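Local coordinates for putative arylalkylamine N-Acetyltransferase 7 (Aedes aegypti, PDB 4FD7), which probably transfers an acetyl group from acetyl-CoA to the amine of an acceptor, as a mosquito member of the GNAT family of N-acetyltransferases, at residues G100-D105 and R170-L175. Numbering follows the deposited sequence.
Sequences GVNILD and RARIPL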
loop_
_atom_site.group_PDB
_atom_site.type_symbol
_atom_site.label_atom_id
_atom_site.label_comp_id
_atom_site.label_asym_id
_atom_site.label_seq_id
_atom_site.Cartn_x
_atom_site.Cartn_y
_atom_site.Cartn_z
ATOM N N GLY A 100 1.935 -2.936 11.661
ATOM C CA GLY A 100 1.529 -2.349 10.402
ATOM C C GLY A 100 1.211 -3.427 9.387
ATOM O O GLY A 100 1.571 -4.586 9.568
ATOM N N VAL A 101 0.516 -3.053 8.318
ATOM C CA VAL A 101 0.209 -3.994 7.251
ATOM C C VAL A 101 0.188 -3.261 5.905
ATOM O O VAL A 101 -0.080 -2.067 5.846
ATOM C CB VAL A 101 -1.085 -4.835 7.552
ATOM C CG1 VAL A 101 -2.213 -3.969 8.028
ATOM C CG2 VAL A 101 -1.528 -5.668 6.359
ATOM N N ASN A 102 0.554 -3.965 4.834
ATOM C CA ASN A 102 0.570 -3.401 3.487
ATOM C C ASN A 102 -0.099 -4.462 2.637
ATOM O O ASN A 102 0.428 -5.565 2.490
ATOM C CB ASN A 102 2.015 -3.200 3.012
ATOM C CG ASN A 102 2.178 -2.063 1.986
ATOM O OD1 ASN A 102 3.303 -1.702 1.641
ATOM N ND2 ASN A 102 1.073 -1.519 1.489
ATOM N N ILE A 103 -1.285 -4.152 2.119
ATOM C CA ILE A 103 -1.990 -5.094 1.254
ATOM C C ILE A 103 -1.462 -4.944 -0.166
ATOM O O ILE A 103 -1.554 -3.871 -0.758
ATOM C CB ILE A 103 -3.520 -4.883 1.297
ATOM C CG1 ILE A 103 -4.025 -4.945 2.743
ATOM C CG2 ILE A 103 -4.234 -5.922 0.445
ATOM C CD1 ILE A 103 -3.896 -6.328 3.380
ATOM N N LEU A 104 -0.893 -6.022 -0.704
ATOM C CA LEU A 104 -0.188 -5.949 -1.968
ATOM C C LEU A 104 -0.756 -6.953 -2.971
ATOM O O LEU A 104 -1.292 -8.006 -2.586
ATOM C CB LEU A 104 1.311 -6.261 -1.774
ATOM C CG LEU A 104 2.183 -5.557 -0.724
ATOM C CD1 LEU A 104 3.612 -6.062 -0.832
ATOM C CD2 LEU A 104 2.169 -4.068 -0.874
ATOM N N ASP A 105 -0.625 -6.637 -4.253
ATOM C CA ASP A 105 -0.820 -7.669 -5.275
ATOM C C ASP A 105 0.054 -7.379 -6.483
ATOM O O ASP A 105 0.837 -6.440 -6.460
ATOM C CB ASP A 105 -2.299 -7.843 -5.648
ATOM C CG ASP A 105 -2.874 -6.656 -6.392
ATOM O OD1 ASP A 105 -2.171 -5.646 -6.611
ATOM O OD2 ASP A 105 -4.069 -6.738 -6.748
ATOM N N ARG A 170 10.590 -1.346 2.612
ATOM C CA ARG A 170 11.908 -1.838 2.263
ATOM C C ARG A 170 11.846 -3.344 2.080
ATOM O O ARG A 170 12.573 -3.913 1.252
ATOM C CB ARG A 170 12.974 -1.445 3.311
ATOM C CG ARG A 170 14.387 -1.546 2.742
ATOM C CD ARG A 170 15.449 -1.461 3.842
ATOM N NE ARG A 170 15.257 -0.265 4.654
ATOM C CZ ARG A 170 15.711 0.943 4.321
ATOM N NH1 ARG A 170 16.386 1.113 3.190
ATOM N NH2 ARG A 170 15.490 1.978 5.120
ATOM N N ALA A 171 10.959 -3.988 2.834
ATOM C CA ALA A 171 10.738 -5.438 2.678
ATOM C C ALA A 171 10.296 -5.911 1.279
ATOM O O ALA A 171 10.300 -7.112 1.001
ATOM C CB ALA A 171 9.762 -5.947 3.732
ATOM N N ARG A 172 9.910 -4.988 0.410
ATOM C CA ARG A 172 9.480 -5.357 -0.935
ATOM C C ARG A 172 10.660 -5.867 -1.749
ATOM O O ARG A 172 10.507 -6.664 -2.691
ATOM C CB ARG A 172 8.834 -4.157 -1.627
ATOM C CG ARG A 172 7.414 -3.880 -1.147
ATOM C CD ARG A 172 6.799 -2.743 -1.950
ATOM N NE ARG A 172 5.603 -2.218 -1.291
ATOM C CZ ARG A 172 4.804 -1.303 -1.830
ATOM N NH1 ARG A 172 5.057 -0.821 -3.045
ATOM N NH2 ARG A 172 3.746 -0.882 -1.155
ATOM N N ILE A 173 11.847 -5.413 -1.363
ATOM C CA ILE A 173 13.060 -5.745 -2.091
ATOM C C ILE A 173 13.355 -7.254 -2.038
ATOM O O ILE A 173 13.451 -7.893 -3.095
ATOM C CB ILE A 173 14.268 -4.875 -1.640
ATOM C CG1 ILE A 173 14.034 -3.407 -2.007
ATOM C CG2 ILE A 173 15.529 -5.372 -2.270
ATOM C CD1 ILE A 173 15.057 -2.463 -1.421
ATOM N N PRO A 174 13.496 -7.840 -0.828
ATOM C CA PRO A 174 13.707 -9.294 -0.870
ATOM C C PRO A 174 12.478 -10.073 -1.355
ATOM O O PRO A 174 12.654 -11.101 -2.005
ATOM C CB PRO A 174 14.052 -9.657 0.588
ATOM C CG PRO A 174 13.549 -8.516 1.404
ATOM C CD PRO A 174 13.605 -7.297 0.542
ATOM N N LEU A 175 11.269 -9.598 -1.066
ATOM C CA LEU A 175 10.061 -10.292 -1.532
ATOM C C LEU A 175 10.038 -10.387 -3.058
ATOM O O LEU A 175 9.760 -11.454 -3.609
ATOM C CB LEU A 175 8.786 -9.596 -1.033
ATOM C CG LEU A 175 7.443 -10.105 -1.581
ATOM C CD1 LEU A 175 7.196 -11.585 -1.240
ATOM C CD2 LEU A 175 6.284 -9.247 -1.089
HETATM O O HOH W 1 5.584 -3.231 1.381
HETATM O O HOH W 2 1.537 1.155 -0.210
#
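Extended from CG to NE, the side chain of R172 reaches from helix 172-179 to strand 98-108, where N102 holds CG anti to its own backbone N (chi1 -152°), which turns its amide toward the helix. The two side chains meet at about a right angle. R172 NH2 donates to N102 OD1 over 2.9 Å in a nearly straight bond (170°), with the oxygen at the guanidinium edge, near its plane; the donor itself is tilted 31° from the carbonyl plane of the amide. Water 1 closes a second route by giving a hydrogen bond to N102 OD1 at 2.8 Å and accepting one from R172 NE. A longer bridge runs through water 2, which accepts from N102 ND2 and, weakly, from R172 NH2. That amide nitrogen also donates to G152 O on the adjoining strand 146-155, while R172 NH1 donates to the hydroxyl oxygens of S184 and T186. Beside this polar cluster, L104 sets CD2 obliquely against the guanidinium, 3.6 Å from R172 NH2, and its CD1 touches L175 CD2 at 4.2 Å, the two leucine side chains running antiparallel where they meet. The example illustrates how a buried arginine can tie a helix to the central sheet of a GNAT fold: a neutral amide, hydroxyls and ordered water take its hydrogen bonds, and N102 OD1, accepting from both R172 and water 1, is probably polarised by the positive charge.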